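Local structure of creatinine amidohydrolase (Nostoc punctiforme PCC 73102, 3NO4) at residues A116-G130 and I152-F166. The protein probably hydrolyses carbon-nitrogen bonds of linear amides as a metal-dependent member of the creatininase superfamily. Sequence-based numbering, arbitrary orientation.
Sequences AKAGFSKFYFINGHG and IANAQQVQCQVANWF
Asn127 and Asn164 extend their amides side by side from neighbouring parallel strands, planes 75° apart, and Asn127 ND2 donates a nearly straight bond to Asn164 OD1 (2.7 Å). With CG anti to the backbone N (chi1 175°), the Asn127 amide also turns back on its own chain: OD1 accepts from His129 N in an Asx turn, and ND2 has a second acceptor in His129 O. Asn132 ND2 donates to OD1 as well, so both ends of this buried amide are held. Backbone bonds zip strands 122-127 and 159-164 together, among them Phe123 N to Gln159 O (2.9 Å). On one face Lys122 bends at chi2 (-86°) to lie alongside Gln159, its NZ 2.6 Å from OE1 and above that amide's plane; the ammonium is further bound by carbonyls of Phe263 and Ala266. Farther along, the phenol end of Tyr124 meets the Ala163 methyl obliquely, Tyr124 CZ to Ala163 CB 3.5 Å, and its hydroxyl shares a water with Gln161 NE2. The other face carries Cys160 SG obliquely beside the Phe123 ring (5.0 Å to its centroid), while helix 132-150 covers Cys160 and Phe125 through Phe140. Past the strand end, His129 packs on Asp59, a nickel ligand, while its NE2 bonds to Met86 O. Strands 122-127 and 159-164, joined through helix 132-150, form a beta-alpha-beta crossover, the first strand leading toward the metal site.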
loop_
_atom_site.group_PDB
_atom_site.type_symbol
_atom_site.label_atom_id
_atom_site.label_comp_id
_atom_site.label_asym_id
_atom_site.label_seq_id
_atom_site.Cartn_x
_atom_site.Cartn_y
_atom_site.Cartn_z
ATOM N N ALA A 116 20.360 -9.124 -1.109
ATOM C CA ALA A 116 20.660 -9.708 0.212
ATOM C C ALA A 116 20.489 -11.227 0.226
ATOM O O ALA A 116 21.343 -11.909 0.794
ATOM C CB ALA A 116 19.911 -9.029 1.387
ATOM N N LYS A 117 19.466 -11.758 -0.455
ATOM C CA LYS A 117 19.263 -13.217 -0.544
ATOM C C LYS A 117 20.435 -13.898 -1.239
ATOM O O LYS A 117 20.764 -15.008 -0.932
ATOM C CB LYS A 117 17.979 -13.610 -1.301
ATOM C CG LYS A 117 16.703 -13.461 -0.557
ATOM C CD LYS A 117 15.604 -14.429 -1.111
ATOM C CE LYS A 117 15.496 -15.723 -0.320
ATOM N NZ LYS A 117 14.032 -16.087 -0.095
ATOM N N ALA A 118 21.032 -13.226 -2.207
ATOM C CA ALA A 118 22.213 -13.734 -2.921
ATOM C C ALA A 118 23.494 -13.641 -2.094
ATOM O O ALA A 118 24.471 -14.263 -2.440
ATOM C CB ALA A 118 22.396 -12.946 -4.256
ATOM N N GLY A 119 23.504 -12.861 -1.012
ATOM C CA GLY A 119 24.677 -12.725 -0.152
ATOM C C GLY A 119 25.327 -11.345 -0.120
ATOM O O GLY A 119 26.314 -11.168 0.606
ATOM N N PHE A 120 24.800 -10.371 -0.881
ATOM C CA PHE A 120 25.295 -8.990 -0.799
ATOM C C PHE A 120 24.871 -8.420 0.578
ATOM O O PHE A 120 23.765 -8.676 1.066
ATOM C CB PHE A 120 24.762 -8.097 -1.936
ATOM C CG PHE A 120 25.372 -8.360 -3.259
ATOM C CD1 PHE A 120 26.604 -7.745 -3.620
ATOM C CD2 PHE A 120 24.748 -9.214 -4.178
ATOM C CE1 PHE A 120 27.178 -7.996 -4.848
ATOM C CE2 PHE A 120 25.325 -9.462 -5.431
ATOM C CZ PHE A 120 26.521 -8.848 -5.783
ATOM N N SER A 121 25.784 -7.717 1.234
ATOM C CA SER A 121 25.477 -7.114 2.522
ATOM C C SER A 121 25.985 -5.666 2.749
ATOM O O SER A 121 25.625 -5.050 3.749
ATOM C CB SER A 121 25.974 -8.055 3.626
ATOM O OG SER A 121 27.372 -8.057 3.677
ATOM N N LYS A 122 26.781 -5.137 1.830
ATOM C CA LYS A 122 27.233 -3.762 1.894
ATOM C C LYS A 122 26.725 -3.045 0.656
ATOM O O LYS A 122 27.271 -3.241 -0.432
ATOM C CB LYS A 122 28.756 -3.744 1.990
ATOM C CG LYS A 122 29.311 -4.369 3.292
ATOM C CD LYS A 122 29.373 -3.352 4.436
ATOM C CE LYS A 122 30.234 -3.850 5.609
ATOM N NZ LYS A 122 30.383 -2.803 6.671
ATOM N N PHE A 123 25.669 -2.238 0.832
ATOM C CA PHE A 123 25.030 -1.480 -0.242
ATOM C C PHE A 123 25.386 0.012 -0.146
ATOM O O PHE A 123 24.941 0.710 0.801
ATOM C CB PHE A 123 23.518 -1.656 -0.195
ATOM C CG PHE A 123 23.079 -3.035 -0.448
ATOM C CD1 PHE A 123 23.099 -3.996 0.585
ATOM C CD2 PHE A 123 22.627 -3.416 -1.693
ATOM C CE1 PHE A 123 22.685 -5.288 0.360
ATOM C CE2 PHE A 123 22.228 -4.724 -1.932
ATOM C CZ PHE A 123 22.238 -5.656 -0.900
ATOM N N TYR A 124 26.211 0.476 -1.077
ATOM C CA TYR A 124 26.744 1.869 -1.105
ATOM C C TYR A 124 26.070 2.623 -2.252
ATOM O O TYR A 124 26.319 2.310 -3.442
ATOM C CB TYR A 124 28.262 1.818 -1.292
ATOM C CG TYR A 124 29.003 3.085 -0.990
ATOM C CD1 TYR A 124 29.149 3.525 0.312
ATOM C CD2 TYR A 124 29.599 3.842 -2.008
ATOM C CE1 TYR A 124 29.869 4.678 0.609
ATOM C CE2 TYR A 124 30.325 4.994 -1.714
ATOM C CZ TYR A 124 30.438 5.406 -0.399
ATOM O OH TYR A 124 31.137 6.529 -0.085
ATOM N N PHE A 125 25.107 3.478 -1.906
ATOM C CA PHE A 125 24.338 4.251 -2.877
ATOM C C PHE A 125 25.070 5.566 -3.097
ATOM O O PHE A 125 25.139 6.379 -2.169
ATOM C CB PHE A 125 22.927 4.558 -2.405
ATOM C CG PHE A 125 22.043 3.346 -2.359
ATOM C CD1 PHE A 125 22.122 2.455 -1.300
ATOM C CD2 PHE A 125 21.199 3.051 -3.423
ATOM C CE1 PHE A 125 21.268 1.266 -1.282
ATOM C CE2 PHE A 125 20.377 1.893 -3.402
ATOM C CZ PHE A 125 20.435 1.023 -2.323
ATOM N N ILE A 126 25.559 5.787 -4.320
ATOM C CA ILE A 126 26.244 7.041 -4.655
ATOM C C ILE A 126 25.190 7.875 -5.302
ATOM O O ILE A 126 24.703 7.556 -6.397
ATOM C CB ILE A 126 27.420 6.852 -5.561
ATOM C CG1 ILE A 126 28.545 6.124 -4.805
ATOM C CG2 ILE A 126 27.923 8.200 -6.077
ATOM C CD1 ILE A 126 29.734 5.672 -5.721
ATOM N N ASN A 127 24.828 8.947 -4.605
ATOM C CA ASN A 127 23.642 9.723 -4.921
ATOM C C ASN A 127 23.994 11.086 -5.554
ATOM O O ASN A 127 24.943 11.741 -5.157
ATOM C CB ASN A 127 22.817 9.892 -3.654
ATOM C CG ASN A 127 21.610 10.785 -3.845
ATOM O OD1 ASN A 127 20.847 10.635 -4.807
ATOM N ND2 ASN A 127 21.415 11.700 -2.908
ATOM N N GLY A 128 23.186 11.490 -6.533
ATOM C CA GLY A 128 23.331 12.752 -7.231
ATOM C C GLY A 128 22.246 13.784 -6.963
ATOM O O GLY A 128 22.350 14.873 -7.481
ATOM N N HIS A 129 21.195 13.433 -6.200
ATOM C CA HIS A 129 20.012 14.276 -6.007
ATOM C C HIS A 129 19.684 14.378 -4.506
ATOM O O HIS A 129 19.293 13.386 -3.898
ATOM C CB HIS A 129 18.808 13.692 -6.795
ATOM C CG HIS A 129 17.530 14.436 -6.574
ATOM N ND1 HIS A 129 17.447 15.807 -6.686
ATOM C CD2 HIS A 129 16.293 14.006 -6.228
ATOM C CE1 HIS A 129 16.219 16.195 -6.379
ATOM N NE2 HIS A 129 15.494 15.116 -6.124
ATOM N N GLY A 130 19.890 15.560 -3.933
ATOM C CA GLY A 130 19.552 15.894 -2.537
ATOM C C GLY A 130 18.169 15.447 -2.094
ATOM O O GLY A 130 18.018 14.954 -0.988
ATOM N N ILE A 152 15.857 -13.323 6.451
ATOM C CA ILE A 152 16.893 -13.493 5.412
ATOM C C ILE A 152 18.219 -13.867 6.153
ATOM O O ILE A 152 18.492 -13.316 7.232
ATOM C CB ILE A 152 17.020 -12.211 4.544
ATOM C CG1 ILE A 152 15.691 -11.901 3.828
ATOM C CG2 ILE A 152 18.165 -12.296 3.519
ATOM C CD1 ILE A 152 15.086 -13.078 3.066
ATOM N N ALA A 153 18.965 -14.845 5.613
ATOM C CA ALA A 153 20.115 -15.467 6.324
ATOM C C ALA A 153 21.125 -14.438 6.834
ATOM O O ALA A 153 21.570 -14.510 7.981
ATOM C CB ALA A 153 20.842 -16.538 5.443
ATOM N N ASN A 154 21.412 -13.446 6.010
ATOM C CA ASN A 154 22.406 -12.434 6.367
ATOM C C ASN A 154 21.786 -11.150 6.914
ATOM O O ASN A 154 22.502 -10.172 7.018
ATOM C CB ASN A 154 23.353 -12.138 5.156
ATOM C CG ASN A 154 22.684 -11.368 4.015
ATOM O OD1 ASN A 154 21.457 -11.165 3.997
ATOM N ND2 ASN A 154 23.492 -10.965 3.020
ATOM N N ALA A 155 20.495 -11.163 7.283
ATOM C CA ALA A 155 19.730 -9.943 7.594
ATOM C C ALA A 155 20.492 -9.006 8.517
ATOM O O ALA A 155 20.645 -7.842 8.216
ATOM C CB ALA A 155 18.302 -10.292 8.207
ATOM N N GLN A 156 21.024 -9.548 9.601
ATOM C CA GLN A 156 21.723 -8.735 10.634
ATOM C C GLN A 156 22.992 -8.015 10.128
ATOM O O GLN A 156 23.323 -6.924 10.588
ATOM C CB GLN A 156 22.001 -9.596 11.873
ATOM C CG GLN A 156 22.553 -8.824 13.027
ATOM C CD GLN A 156 22.719 -9.646 14.284
ATOM O OE1 GLN A 156 21.940 -10.571 14.578
ATOM N NE2 GLN A 156 23.742 -9.292 15.053
ATOM N N GLN A 157 23.648 -8.610 9.147
ATOM C CA GLN A 157 24.825 -8.062 8.516
ATOM C C GLN A 157 24.524 -6.985 7.451
ATOM O O GLN A 157 25.436 -6.282 7.084
ATOM C CB GLN A 157 25.684 -9.182 7.879
ATOM C CG GLN A 157 26.434 -10.019 8.922
ATOM C CD GLN A 157 25.511 -10.810 9.820
ATOM O OE1 GLN A 157 24.708 -11.618 9.332
ATOM N NE2 GLN A 157 25.580 -10.557 11.145
ATOM N N VAL A 158 23.289 -6.883 6.946
ATOM C CA VAL A 158 23.011 -6.040 5.775
ATOM C C VAL A 158 23.047 -4.575 6.217
ATOM O O VAL A 158 22.403 -4.187 7.227
ATOM C CB VAL A 158 21.674 -6.371 5.092
ATOM C CG1 VAL A 158 21.293 -5.295 4.019
ATOM C CG2 VAL A 158 21.731 -7.795 4.478
ATOM N N GLN A 159 23.831 -3.802 5.469
ATOM C CA GLN A 159 24.052 -2.386 5.763
ATOM C C GLN A 159 23.886 -1.604 4.485
ATOM O O GLN A 159 24.393 -2.033 3.438
ATOM C CB GLN A 159 25.465 -2.161 6.284
ATOM C CG GLN A 159 25.748 -2.830 7.592
ATOM C CD GLN A 159 27.182 -2.709 8.041
ATOM O OE1 GLN A 159 27.989 -1.984 7.443
ATOM N NE2 GLN A 159 27.514 -3.415 9.119
ATOM N N CYS A 160 23.172 -0.483 4.576
ATOM C CA CYS A 160 23.064 0.461 3.486
ATOM C C CYS A 160 23.609 1.810 3.928
ATOM O O CYS A 160 23.456 2.203 5.112
ATOM C CB CYS A 160 21.612 0.619 3.044
ATOM S SG CYS A 160 20.796 -0.881 2.439
ATOM N N GLN A 161 24.261 2.499 2.993
ATOM C CA GLN A 161 24.726 3.888 3.198
ATOM C C GLN A 161 24.532 4.651 1.890
ATOM O O GLN A 161 24.703 4.073 0.791
ATOM C CB GLN A 161 26.207 3.953 3.617
ATOM C CG GLN A 161 26.662 5.349 4.154
ATOM C CD GLN A 161 28.153 5.613 4.084
ATOM O OE1 GLN A 161 28.960 4.813 4.529
ATOM N NE2 GLN A 161 28.516 6.773 3.553
ATOM N N VAL A 162 24.196 5.929 2.017
ATOM C CA VAL A 162 24.120 6.862 0.905
ATOM C C VAL A 162 25.333 7.824 1.012
ATOM O O VAL A 162 25.690 8.289 2.114
ATOM C CB VAL A 162 22.751 7.608 0.854
ATOM C CG1 VAL A 162 22.496 8.368 2.140
ATOM C CG2 VAL A 162 22.716 8.552 -0.392
ATOM N N ALA A 163 26.019 8.042 -0.120
ATOM C CA ALA A 163 27.140 8.960 -0.203
ATOM C C ALA A 163 26.777 9.964 -1.279
ATOM O O ALA A 163 26.542 9.586 -2.436
ATOM C CB ALA A 163 28.411 8.210 -0.569
ATOM N N ASN A 164 26.736 11.231 -0.914
ATOM C CA ASN A 164 26.266 12.281 -1.799
ATOM C C ASN A 164 27.486 12.958 -2.382
ATOM O O ASN A 164 28.201 13.604 -1.656
ATOM C CB ASN A 164 25.396 13.252 -1.017
ATOM C CG ASN A 164 24.233 12.550 -0.356
ATOM O OD1 ASN A 164 23.373 11.999 -1.055
ATOM N ND2 ASN A 164 24.213 12.527 0.986
ATOM N N TRP A 165 27.728 12.807 -3.695
ATOM C CA TRP A 165 28.977 13.309 -4.284
ATOM C C TRP A 165 29.197 14.810 -4.064
ATOM O O TRP A 165 30.306 15.241 -3.784
ATOM C CB TRP A 165 29.073 12.981 -5.762
ATOM C CG TRP A 165 28.331 13.876 -6.719
ATOM C CD1 TRP A 165 27.095 13.703 -7.184
ATOM C CD2 TRP A 165 28.831 15.067 -7.316
ATOM N NE1 TRP A 165 26.772 14.697 -8.067
ATOM C CE2 TRP A 165 27.820 15.565 -8.154
ATOM C CE3 TRP A 165 30.053 15.742 -7.253
ATOM C CZ2 TRP A 165 27.986 16.730 -8.936
ATOM C CZ3 TRP A 165 30.223 16.915 -8.006
ATOM C CH2 TRP A 165 29.182 17.397 -8.832
ATOM N N PHE A 166 28.093 15.558 -4.152
ATOM C CA PHE A 166 28.016 17.032 -3.948
ATOM C C PHE A 166 28.228 17.498 -2.499
ATOM O O PHE A 166 28.394 18.718 -2.254
ATOM C CB PHE A 166 26.696 17.613 -4.523
ATOM C CG PHE A 166 25.484 17.018 -3.918
ATOM C CD1 PHE A 166 24.915 17.587 -2.811
ATOM C CD2 PHE A 166 24.912 15.856 -4.452
ATOM C CE1 PHE A 166 23.770 17.017 -2.218
ATOM C CE2 PHE A 166 23.774 15.267 -3.872
ATOM C CZ PHE A 166 23.218 15.848 -2.751
HETATM O O HOH W 1 21.412 -14.071 2.833
HETATM O O HOH W 2 26.387 -11.687 3.333
HETATM O O HOH W 3 27.794 -6.204 6.174
HETATM O O HOH W 4 31.167 7.452 2.346
HETATM O O HOH W 5 24.315 15.860 -9.159
#